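Local coordinates for protein 2-ON-2 hemoglobin (Agrobacterium tumefaciens, PDB 2XYK) that binds heme b and probably serves as an oxygen carrier, being a group II truncated (2-on-2) hemoglobin, at residues A[12-26]-A[49-61]. Numbering follows the deposited sequence.
Sequences IGGDATVRALTRRFY and SEAKFYDYLTGYL. With HEM (protoporphyrin IX containing Fe), chain C.
Tyr54, burying the most surface, enters helix 14-26 as a knob among Asp15, Val18, Arg19 and Thr22. Its CG points away from the backbone N and the ring reaches toward the N-terminal end of that helix, where OH donates to the syn lone pair of Asp15 OD1 at 2.6 Å. A water donating to Asp15 OD1 and Thr58 OG1 gives the carboxylate a second tie to helix 49-60. Arg19 fixes the other oxygen through its NH2–OD2 salt bridge, while its guanidinium lays one face over Tyr54 OH, its plane 19° from the ring.

Glu50, extended beyond CG, sends OE2 to the edge of the Arg23 guanidinium; the NE–OE2 salt bridge is 2.5 Å at an N-H...O angle of 154°. Glu50 N lies over one face of the Tyr26 ring near its rim, with Glu50 CA 3.5 Å from Tyr26 CE2, and Phe25 CD2 sits over the centre of the opposite face. The ring edge meets Phe53 CB, 3.3 Å from Tyr26 OH. Thr22 is the reciprocal knob, seated among Glu50, Phe53, Tyr54 and Leu57, its CG2 3.6 Å from Tyr54 N.

Phe53 CE1 lies 3.6 Å from heme CHD and Tyr56 CB 3.3 Å from heme CMD; Ser49 OG donates to one propionate and Lys52 NZ to both. The segment axes approach to 9.4 Å at 139°, the roughly antiparallel B/E crossing of the 2-on-2 globin fold.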
ATOM      1  N   ILE A  12     -12.515  -4.590   7.231  1.00  9.32           N
ATOM      2  CA  ILE A  12     -11.293  -4.348   8.023  1.00  8.07           C
ATOM      3  C   ILE A  12     -11.417  -3.163   8.978  1.00  8.59           C
ATOM      4  O   ILE A  12     -10.525  -2.939   9.774  1.00  9.93           O
ATOM      5  CB  ILE A  12     -10.040  -4.141   7.136  1.00  7.98           C
ATOM      6  CG1 ILE A  12     -10.085  -2.777   6.404  1.00  7.05           C
ATOM      7  CG2 ILE A  12      -9.828  -5.350   6.177  1.00  7.43           C
ATOM      8  CD1 ILE A  12      -8.750  -2.394   5.697  1.00  7.47           C
ATOM      9  N   GLY A  13     -12.505  -2.405   8.890  1.00  8.65           N
ATOM     10  CA  GLY A  13     -12.759  -1.301   9.809  1.00  9.99           C
ATOM     11  C   GLY A  13     -12.635   0.064   9.160  1.00 10.57           C
ATOM     12  O   GLY A  13     -12.520   1.075   9.853  1.00 10.76           O
ATOM     13  N   GLY A  14     -12.613   0.089   7.829  1.00 10.00           N
ATOM     14  CA  GLY A  14     -12.749   1.342   7.080  1.00  9.53           C
ATOM     15  C   GLY A  14     -11.625   2.322   7.346  1.00  9.25           C
ATOM     16  O   GLY A  14     -10.473   1.924   7.506  1.00  9.93           O
ATOM     17  N   ASP A  15     -11.983   3.600   7.442  1.00  9.16           N
ATOM     18  CA  ASP A  15     -11.025   4.709   7.424  1.00  9.96           C
ATOM     19  C   ASP A  15      -9.962   4.655   8.534  1.00  9.49           C
ATOM     20  O   ASP A  15      -8.768   4.768   8.258  1.00  7.59           O
ATOM     21  CB  ASP A  15     -11.776   6.043   7.455  1.00 10.65           C
ATOM     22  CG  ASP A  15     -10.853   7.244   7.209  1.00 14.54           C
ATOM     23  OD1 ASP A  15     -10.085   7.258   6.200  1.00 11.82           O
ATOM     24  OD2 ASP A  15     -10.921   8.190   8.026  1.00 18.16           O
ATOM     25  N   ALA A  16     -10.393   4.478   9.783  1.00  8.36           N
ATOM     26  CA  ALA A  16      -9.433   4.334  10.863  1.00  9.00           C
ATOM     27  C   ALA A  16      -8.389   3.215  10.608  1.00  8.75           C
ATOM     28  O   ALA A  16      -7.213   3.345  10.996  1.00  7.11           O
ATOM     29  CB  ALA A  16     -10.142   4.129  12.181  1.00  9.89           C
ATOM     30  N   THR A  17      -8.796   2.137   9.935  1.00  8.56           N
ATOM     31  CA  THR A  17      -7.847   1.069   9.622  1.00  8.45           C
ATOM     32  C   THR A  17      -6.896   1.420   8.480  1.00  8.53           C
ATOM     33  O   THR A  17      -5.713   1.133   8.578  1.00  9.95           O
ATOM     34  CB  THR A  17      -8.524  -0.266   9.315  1.00  9.47           C
ATOM     35  OG1 THR A  17      -9.268  -0.692  10.464  1.00  9.03           O
ATOM     36  CG2 THR A  17      -7.459  -1.329   8.981  1.00  7.80           C
ATOM     37  N   VAL A  18      -7.404   2.034   7.408  1.00  8.81           N
ATOM     38  CA  VAL A  18      -6.544   2.385   6.263  1.00  8.95           C
ATOM     39  C   VAL A  18      -5.567   3.486   6.694  1.00  9.30           C
ATOM     40  O   VAL A  18      -4.388   3.437   6.347  1.00  8.28           O
ATOM     41  CB  VAL A  18      -7.349   2.780   4.975  1.00  9.20           C
ATOM     42  CG1 VAL A  18      -6.405   3.051   3.767  1.00  9.65           C
ATOM     43  CG2 VAL A  18      -8.373   1.700   4.618  1.00  8.37           C
ATOM     44  N   ARG A  19      -6.050   4.433   7.497  1.00  8.89           N
ATOM     45  CA  ARG A  19      -5.188   5.436   8.130  1.00 10.34           C
ATOM     46  C   ARG A  19      -4.038   4.783   8.921  1.00  9.62           C
ATOM     47  O   ARG A  19      -2.890   5.209   8.804  1.00  8.27           O
ATOM     48  CB  ARG A  19      -5.999   6.379   9.054  1.00 10.42           C
ATOM     49  CG  ARG A  19      -6.919   7.379   8.309  1.00 15.51           C
ATOM     50  CD  ARG A  19      -7.111   8.697   9.111  1.00 16.98           C
ATOM     51  NE  ARG A  19      -8.478   9.231   9.012  1.00 24.59           N
ATOM     52  CZ  ARG A  19      -8.872  10.278   8.268  1.00 26.67           C
ATOM     53  NH1 ARG A  19      -8.021  10.948   7.493  1.00 25.97           N
ATOM     54  NH2 ARG A  19     -10.156  10.649   8.289  1.00 27.33           N
ATOM     55  N   ALA A  20      -4.348   3.766   9.741  1.00  9.23           N
ATOM     56  CA  ALA A  20      -3.317   3.115  10.577  1.00  8.46           C
ATOM     57  C   ALA A  20      -2.375   2.276   9.707  1.00  8.37           C
ATOM     58  O   ALA A  20      -1.151   2.239   9.920  1.00  7.06           O
ATOM     59  CB  ALA A  20      -3.963   2.243  11.666  1.00  7.63           C
ATOM     60  N   LEU A  21      -2.963   1.595   8.722  1.00  7.45           N
ATOM     61  CA  LEU A  21      -2.184   0.773   7.809  1.00  7.36           C
ATOM     62  C   LEU A  21      -1.126   1.617   7.101  1.00  7.06           C
ATOM     63  O   LEU A  21       0.044   1.282   7.120  1.00  6.70           O
ATOM     64  CB  LEU A  21      -3.090   0.074   6.787  1.00  6.50           C
ATOM     65  CG  LEU A  21      -2.401  -0.753   5.694  1.00  8.06           C
ATOM     66  CD1 LEU A  21      -1.690  -2.015   6.247  1.00  7.72           C
ATOM     67  CD2 LEU A  21      -3.440  -1.142   4.672  1.00  8.27           C
ATOM     68  N   THR A  22      -1.553   2.707   6.476  1.00  7.43           N
ATOM     69  CA  THR A  22      -0.673   3.505   5.633  1.00  9.68           C
ATOM     70  C   THR A  22       0.376   4.237   6.494  1.00 10.04           C
ATOM     71  O   THR A  22       1.528   4.357   6.089  1.00 10.02           O
ATOM     72  CB  THR A  22      -1.504   4.490   4.773  1.00  9.89           C
ATOM     73  OG1 THR A  22      -2.509   3.754   4.055  1.00 13.06           O
ATOM     74  CG2 THR A  22      -0.638   5.219   3.755  1.00 14.62           C
ATOM     75  N   ARG A  23      -0.038   4.719   7.676  1.00 10.43           N
ATOM     76  CA  ARG A  23       0.872   5.353   8.633  1.00 10.12           C
ATOM     77  C   ARG A  23       1.951   4.404   9.078  1.00 10.01           C
ATOM     78  O   ARG A  23       3.121   4.788   9.105  1.00 10.42           O
ATOM     79  CB  ARG A  23       0.144   5.907   9.868  1.00  9.13           C
ATOM     80  CG  ARG A  23       1.047   6.633  10.926  1.00 11.59           C
ATOM     81  CD  ARG A  23       1.578   7.995  10.428  1.00 17.86           C
ATOM     82  NE  ARG A  23       0.515   8.811   9.842  1.00 22.06           N
ATOM     83  CZ  ARG A  23      -0.148   9.788  10.460  1.00 24.84           C
ATOM     84  NH1 ARG A  23       0.131  10.133  11.717  1.00 25.24           N
ATOM     85  NH2 ARG A  23      -1.099  10.438   9.806  1.00 26.53           N
ATOM     86  N   ARG A  24       1.559   3.185   9.471  1.00  9.73           N
ATOM     87  CA  ARG A  24       2.521   2.199   9.947  1.00  9.74           C
ATOM     88  C   ARG A  24       3.481   1.747   8.833  1.00  9.51           C
ATOM     89  O   ARG A  24       4.637   1.450   9.110  1.00  9.55           O
ATOM     90  CB  ARG A  24       1.798   0.978  10.553  1.00 10.30           C
ATOM     91  CG  ARG A  24       2.736  -0.072  11.198  1.00 11.89           C
ATOM     92  CD  ARG A  24       3.581   0.575  12.345  1.00 19.61           C
ATOM     93  NE  ARG A  24       4.438  -0.395  13.041  1.00 24.28           N
ATOM     94  CZ  ARG A  24       5.572  -0.106  13.682  1.00 23.63           C
ATOM     95  NH1 ARG A  24       6.043   1.134  13.703  1.00 22.58           N
ATOM     96  NH2 ARG A  24       6.252  -1.077  14.288  1.00 24.79           N
ATOM     97  N   PHE A  25       2.982   1.655   7.594  1.00  9.05           N
ATOM     98  CA  PHE A  25       3.805   1.288   6.419  1.00  9.22           C
ATOM     99  C   PHE A  25       4.993   2.230   6.188  1.00  8.31           C
ATOM    100  O   PHE A  25       6.120   1.774   6.051  1.00  8.47           O
ATOM    101  CB  PHE A  25       2.928   1.252   5.162  1.00  9.53           C
ATOM    102  CG  PHE A  25       3.685   0.977   3.884  1.00 10.21           C
ATOM    103  CD1 PHE A  25       4.301  -0.258   3.669  1.00  8.85           C
ATOM    104  CD2 PHE A  25       3.740   1.942   2.870  1.00  9.83           C
ATOM    105  CE1 PHE A  25       4.996  -0.525   2.467  1.00  5.31           C
ATOM    106  CE2 PHE A  25       4.436   1.684   1.674  1.00 10.30           C
ATOM    107  CZ  PHE A  25       5.058   0.444   1.479  1.00  6.20           C
ATOM    108  N   TYR A  26       4.729   3.540   6.131  1.00  8.42           N
ATOM    109  CA  TYR A  26       5.782   4.542   5.900  1.00  8.49           C
ATOM    110  C   TYR A  26       6.694   4.680   7.129  1.00  9.48           C
ATOM    111  O   TYR A  26       7.886   4.900   6.980  1.00 10.39           O
ATOM    112  CB  TYR A  26       5.194   5.892   5.430  1.00  6.51           C
ATOM    113  CG  TYR A  26       4.671   5.771   4.010  1.00  6.71           C
ATOM    114  CD1 TYR A  26       5.541   5.698   2.947  1.00  6.46           C
ATOM    115  CD2 TYR A  26       3.310   5.635   3.754  1.00  4.69           C
ATOM    116  CE1 TYR A  26       5.081   5.522   1.654  1.00  6.93           C
ATOM    117  CE2 TYR A  26       2.836   5.487   2.466  1.00  6.46           C
ATOM    118  CZ  TYR A  26       3.725   5.418   1.425  1.00  6.89           C
ATOM    119  OH  TYR A  26       3.263   5.256   0.150  1.00  6.36           O
ATOM    120  N   SER A  49       3.599  11.066  -0.122  1.00 11.67           N
ATOM    121  CA  SER A  49       3.503   9.636  -0.511  1.00 11.97           C
ATOM    122  C   SER A  49       2.409   8.956   0.301  1.00 11.15           C
ATOM    123  O   SER A  49       1.631   8.169  -0.227  1.00 10.84           O
ATOM    124  CB  SER A  49       4.807   8.878  -0.227  1.00 11.41           C
ATOM    125  OG  SER A  49       5.861   9.396  -1.001  1.00 16.22           O
ATOM    126  N   GLU A  50       2.392   9.248   1.601  1.00 10.89           N
ATOM    127  CA  GLU A  50       1.397   8.695   2.507  1.00 11.71           C
ATOM    128  C   GLU A  50      -0.007   9.122   2.126  1.00 11.34           C
ATOM    129  O   GLU A  50      -0.895   8.287   2.077  1.00 11.93           O
ATOM    130  CB  GLU A  50       1.700   9.101   3.949  1.00 12.54           C
ATOM    131  CG  GLU A  50       0.724   8.520   4.987  1.00 14.89           C
ATOM    132  CD  GLU A  50       1.249   8.713   6.399  1.00 20.67           C
ATOM    133  OE1 GLU A  50       2.492   8.813   6.563  1.00 23.20           O
ATOM    134  OE2 GLU A  50       0.429   8.749   7.338  1.00 20.12           O
ATOM    135  N   ALA A  51      -0.207  10.423   1.866  1.00 11.09           N
ATOM    136  CA  ALA A  51      -1.521  10.927   1.434  1.00  9.88           C
ATOM    137  C   ALA A  51      -2.031  10.150   0.214  1.00  9.57           C
ATOM    138  O   ALA A  51      -3.176   9.714   0.186  1.00  9.07           O
ATOM    139  CB  ALA A  51      -1.447  12.444   1.123  1.00  9.24           C
ATOM    140  N   LYS A  52      -1.169   9.982  -0.798  1.00  9.55           N
ATOM    141  CA  LYS A  52      -1.565   9.312  -2.041  1.00  8.82           C
ATOM    142  C   LYS A  52      -1.880   7.821  -1.843  1.00  8.53           C
ATOM    143  O   LYS A  52      -2.869   7.317  -2.387  1.00  9.06           O
ATOM    144  CB  LYS A  52      -0.512   9.513  -3.128  1.00  7.96           C
ATOM    145  CG  LYS A  52      -0.431  10.933  -3.653  1.00 12.34           C
ATOM    146  CD  LYS A  52       0.521  11.037  -4.809  1.00 15.70           C
ATOM    147  CE  LYS A  52       1.926  10.839  -4.335  1.00 17.63           C
ATOM    148  NZ  LYS A  52       2.954  11.335  -5.323  1.00 22.92           N
ATOM    149  N   PHE A  53      -1.056   7.122  -1.064  1.00  8.08           N
ATOM    150  CA  PHE A  53      -1.248   5.684  -0.833  1.00  8.79           C
ATOM    151  C   PHE A  53      -2.506   5.441  -0.015  1.00  8.17           C
ATOM    152  O   PHE A  53      -3.269   4.530  -0.303  1.00  8.94           O
ATOM    153  CB  PHE A  53      -0.013   5.048  -0.173  1.00  8.33           C
ATOM    154  CG  PHE A  53       0.056   3.535  -0.314  1.00  8.59           C
ATOM    155  CD1 PHE A  53      -0.462   2.887  -1.441  1.00  9.32           C
ATOM    156  CD2 PHE A  53       0.648   2.764   0.678  1.00 10.77           C
ATOM    157  CE1 PHE A  53      -0.389   1.487  -1.579  1.00  7.05           C
ATOM    158  CE2 PHE A  53       0.720   1.349   0.563  1.00 10.22           C
ATOM    159  CZ  PHE A  53       0.224   0.722  -0.559  1.00  8.74           C
ATOM    160  N   TYR A  54      -2.730   6.280   0.988  1.00  8.51           N
ATOM    161  CA  TYR A  54      -3.940   6.214   1.788  1.00  8.97           C
ATOM    162  C   TYR A  54      -5.182   6.390   0.895  1.00  8.41           C
ATOM    163  O   TYR A  54      -6.126   5.606   1.008  1.00  8.75           O
ATOM    164  CB  TYR A  54      -3.852   7.269   2.912  1.00  9.95           C
ATOM    165  CG  TYR A  54      -5.153   7.715   3.485  1.00 12.07           C
ATOM    166  CD1 TYR A  54      -5.845   6.939   4.444  1.00 14.59           C
ATOM    167  CD2 TYR A  54      -5.699   8.937   3.099  1.00 15.00           C
ATOM    168  CE1 TYR A  54      -7.078   7.377   4.960  1.00 13.28           C
ATOM    169  CE2 TYR A  54      -6.901   9.382   3.606  1.00 14.91           C
ATOM    170  CZ  TYR A  54      -7.589   8.610   4.536  1.00 14.18           C
ATOM    171  OH  TYR A  54      -8.774   9.102   5.013  1.00 13.73           O
ATOM    172  N   ASP A  55      -5.172   7.394   0.001  1.00  7.06           N
ATOM    173  CA  ASP A  55      -6.280   7.607  -0.948  1.00  6.82           C
ATOM    174  C   ASP A  55      -6.414   6.430  -1.916  1.00  7.12           C
ATOM    175  O   ASP A  55      -7.526   6.003  -2.220  1.00  5.70           O
ATOM    176  CB  ASP A  55      -6.077   8.874  -1.801  1.00  7.74           C
ATOM    177  CG  ASP A  55      -6.340  10.173  -1.037  1.00  8.49           C
ATOM    178  OD1 ASP A  55      -6.853  10.134   0.122  1.00  9.56           O
ATOM    179  OD2 ASP A  55      -5.978  11.240  -1.598  1.00  3.34           O
ATOM    180  N   TYR A  56      -5.271   5.938  -2.419  1.00  7.17           N
ATOM    181  CA  TYR A  56      -5.274   4.788  -3.322  1.00  7.15           C
ATOM    182  C   TYR A  56      -5.885   3.576  -2.616  1.00  7.45           C
ATOM    183  O   TYR A  56      -6.710   2.885  -3.187  1.00  8.57           O
ATOM    184  CB  TYR A  56      -3.876   4.420  -3.843  1.00  6.83           C
ATOM    185  CG  TYR A  56      -3.919   3.166  -4.715  1.00  6.57           C
ATOM    186  CD1 TYR A  56      -4.249   3.264  -6.056  1.00  8.28           C
ATOM    187  CD2 TYR A  56      -3.732   1.882  -4.172  1.00  5.75           C
ATOM    188  CE1 TYR A  56      -4.360   2.127  -6.873  1.00  7.39           C
ATOM    189  CE2 TYR A  56      -3.837   0.712  -4.990  1.00  4.27           C
ATOM    190  CZ  TYR A  56      -4.139   0.874  -6.340  1.00  8.59           C
ATOM    191  OH  TYR A  56      -4.252  -0.194  -7.192  1.00 10.08           O
ATOM    192  N   LEU A  57      -5.471   3.312  -1.382  1.00  7.01           N
ATOM    193  CA  LEU A  57      -5.958   2.119  -0.681  1.00  7.41           C
ATOM    194  C   LEU A  57      -7.442   2.232  -0.273  1.00  6.98           C
ATOM    195  O   LEU A  57      -8.181   1.252  -0.306  1.00  7.69           O
ATOM    196  CB  LEU A  57      -5.074   1.797   0.529  1.00  7.50           C
ATOM    197  CG  LEU A  57      -3.750   1.085   0.238  1.00  7.22           C
ATOM    198  CD1 LEU A  57      -2.991   0.947   1.566  1.00  8.80           C
ATOM    199  CD2 LEU A  57      -3.937  -0.291  -0.411  1.00  2.32           C
ATOM    200  N   THR A  58      -7.858   3.439   0.094  1.00  6.39           N
ATOM    201  CA  THR A  58      -9.230   3.724   0.409  1.00  6.70           C
ATOM    202  C   THR A  58     -10.141   3.262  -0.754  1.00  7.16           C
ATOM    203  O   THR A  58     -11.071   2.495  -0.516  1.00  8.56           O
ATOM    204  CB  THR A  58      -9.381   5.242   0.748  1.00  6.61           C
ATOM    205  OG1 THR A  58      -8.630   5.527   1.942  1.00  8.66           O
ATOM    206  CG2 THR A  58     -10.827   5.649   0.983  1.00  4.42           C
ATOM    207  N   GLY A  59      -9.870   3.721  -1.983  1.00  7.25           N
ATOM    208  CA  GLY A  59     -10.639   3.317  -3.179  1.00  7.57           C
ATOM    209  C   GLY A  59     -10.458   1.835  -3.529  1.00  8.94           C
ATOM    210  O   GLY A  59     -11.449   1.107  -3.700  1.00  8.45           O
ATOM    211  N   TYR A  60      -9.195   1.394  -3.634  1.00  7.93           N
ATOM    212  CA  TYR A  60      -8.852  -0.006  -3.931  1.00 10.02           C
ATOM    213  C   TYR A  60      -9.607  -1.070  -3.054  1.00 10.66           C
ATOM    214  O   TYR A  60      -9.965  -2.159  -3.540  1.00  8.81           O
ATOM    215  CB  TYR A  60      -7.331  -0.183  -3.800  1.00 10.45           C
ATOM    216  CG  TYR A  60      -6.852  -1.594  -4.038  1.00 13.47           C
ATOM    217  CD1 TYR A  60      -6.609  -2.065  -5.340  1.00 13.36           C
ATOM    218  CD2 TYR A  60      -6.646  -2.458  -2.972  1.00 13.36           C
ATOM    219  CE1 TYR A  60      -6.173  -3.371  -5.572  1.00 12.95           C
ATOM    220  CE2 TYR A  60      -6.217  -3.778  -3.186  1.00 17.87           C
ATOM    221  CZ  TYR A  60      -5.976  -4.226  -4.490  1.00 17.31           C
ATOM    222  OH  TYR A  60      -5.546  -5.527  -4.680  1.00 15.72           O
ATOM    223  N   LEU A  61      -9.844  -0.748  -1.782  1.00 10.36           N
ATOM    224  CA  LEU A  61     -10.484  -1.697  -0.844  1.00 10.50           C
ATOM    225  C   LEU A  61     -12.012  -1.619  -0.815  1.00 11.38           C
ATOM    226  O   LEU A  61     -12.682  -2.337  -0.071  1.00 13.20           O
ATOM    227  CB  LEU A  61      -9.905  -1.524   0.572  1.00  9.80           C
ATOM    228  CG  LEU A  61      -8.413  -1.841   0.729  1.00  7.64           C
ATOM    229  CD1 LEU A  61      -7.817  -1.241   1.995  1.00  7.10           C
ATOM    230  CD2 LEU A  61      -8.190  -3.344   0.668  1.00  4.98           C
TER
HETATM  231  CHA HEM C 700       4.091   5.811  -5.487  1.00  7.93           C
HETATM  232  CHB HEM C 700       7.754   2.632  -4.640  1.00  7.46           C
HETATM  233  CHC HEM C 700       4.539  -1.007  -5.181  1.00  7.57           C
HETATM  234  CHD HEM C 700       0.904   2.164  -4.832  1.00  9.33           C
HETATM  235  C1A HEM C 700       5.355   5.266  -5.286  1.00  7.85           C
HETATM  236  C2A HEM C 700       6.612   5.992  -5.305  1.00  7.38           C
HETATM  237  C3A HEM C 700       7.613   5.132  -5.085  1.00  8.30           C
HETATM  238  C4A HEM C 700       7.039   3.810  -4.896  1.00  8.68           C
HETATM  239  CMA HEM C 700       9.150   5.412  -5.017  1.00  7.20           C
HETATM  240  CAA HEM C 700       6.703   7.519  -5.554  1.00 10.55           C
HETATM  241  CBA HEM C 700       6.311   8.224  -4.232  1.00 18.79           C
HETATM  242  CGA HEM C 700       5.722   9.625  -4.393  1.00 24.03           C
HETATM  243  O1A HEM C 700       5.364  10.090  -5.516  1.00 27.20           O
HETATM  244  O2A HEM C 700       5.586  10.315  -3.354  1.00 25.49           O
HETATM  245  C1B HEM C 700       7.229   1.352  -4.745  1.00  7.48           C
HETATM  246  C2B HEM C 700       7.933   0.075  -4.678  1.00  6.91           C
HETATM  247  C3B HEM C 700       7.020  -0.912  -4.830  1.00  8.46           C
HETATM  248  C4B HEM C 700       5.718  -0.298  -4.994  1.00  9.28           C
HETATM  249  CMB HEM C 700       9.441  -0.133  -4.457  1.00  4.60           C
HETATM  250  CAB HEM C 700       7.233  -2.450  -4.845  1.00  6.61           C
HETATM  251  CBB HEM C 700       7.782  -3.047  -5.906  1.00  8.47           C
HETATM  252  C1C HEM C 700       3.277  -0.487  -5.092  1.00  7.39           C
HETATM  253  C2C HEM C 700       2.056  -1.246  -5.048  1.00  7.54           C
HETATM  254  C3C HEM C 700       1.034  -0.384  -4.938  1.00  6.45           C
HETATM  255  C4C HEM C 700       1.596   0.960  -4.921  1.00  8.91           C
HETATM  256  CMC HEM C 700       2.042  -2.792  -5.120  1.00  8.25           C
HETATM  257  CAC HEM C 700      -0.478  -0.742  -4.863  1.00  8.65           C
HETATM  258  CBC HEM C 700      -0.932  -1.602  -3.924  1.00  6.69           C
HETATM  259  C1D HEM C 700       1.378   3.442  -5.064  1.00 10.83           C
HETATM  260  C2D HEM C 700       0.575   4.640  -5.275  1.00  7.19           C
HETATM  261  C3D HEM C 700       1.571   5.768  -5.482  1.00  9.78           C
HETATM  262  C4D HEM C 700       2.875   5.160  -5.380  1.00 10.62           C
HETATM  263  CMD HEM C 700      -0.969   4.736  -5.275  1.00  9.87           C
HETATM  264  CAD HEM C 700       1.257   7.261  -5.754  1.00  9.59           C
HETATM  265  CBD HEM C 700       1.182   7.342  -7.283  1.00 13.31           C
HETATM  266  CGD HEM C 700       1.070   8.773  -7.761  1.00 12.77           C
HETATM  267  O1D HEM C 700       2.106   9.486  -7.848  1.00 11.84           O
HETATM  268  O2D HEM C 700      -0.074   9.184  -8.039  1.00 13.39           O
HETATM  269  NA  HEM C 700       5.648   3.940  -5.031  1.00  9.79           N
HETATM  270  NB  HEM C 700       5.881   1.074  -4.920  1.00  6.66           N
HETATM  271  NC  HEM C 700       2.972   0.850  -5.023  1.00  6.69           N
HETATM  272  ND  HEM C 700       2.712   3.800  -5.126  1.00  9.32           N
HETATM  273 FE   HEM C 700       4.277   2.417  -5.054  1.00  8.01          FE
HETATM  274  O   HOH W   1     -10.304   5.617   4.249  1.00 16.85           O
HETATM  275  O   HOH W   2       4.100   2.517  -3.130  1.00  4.23           O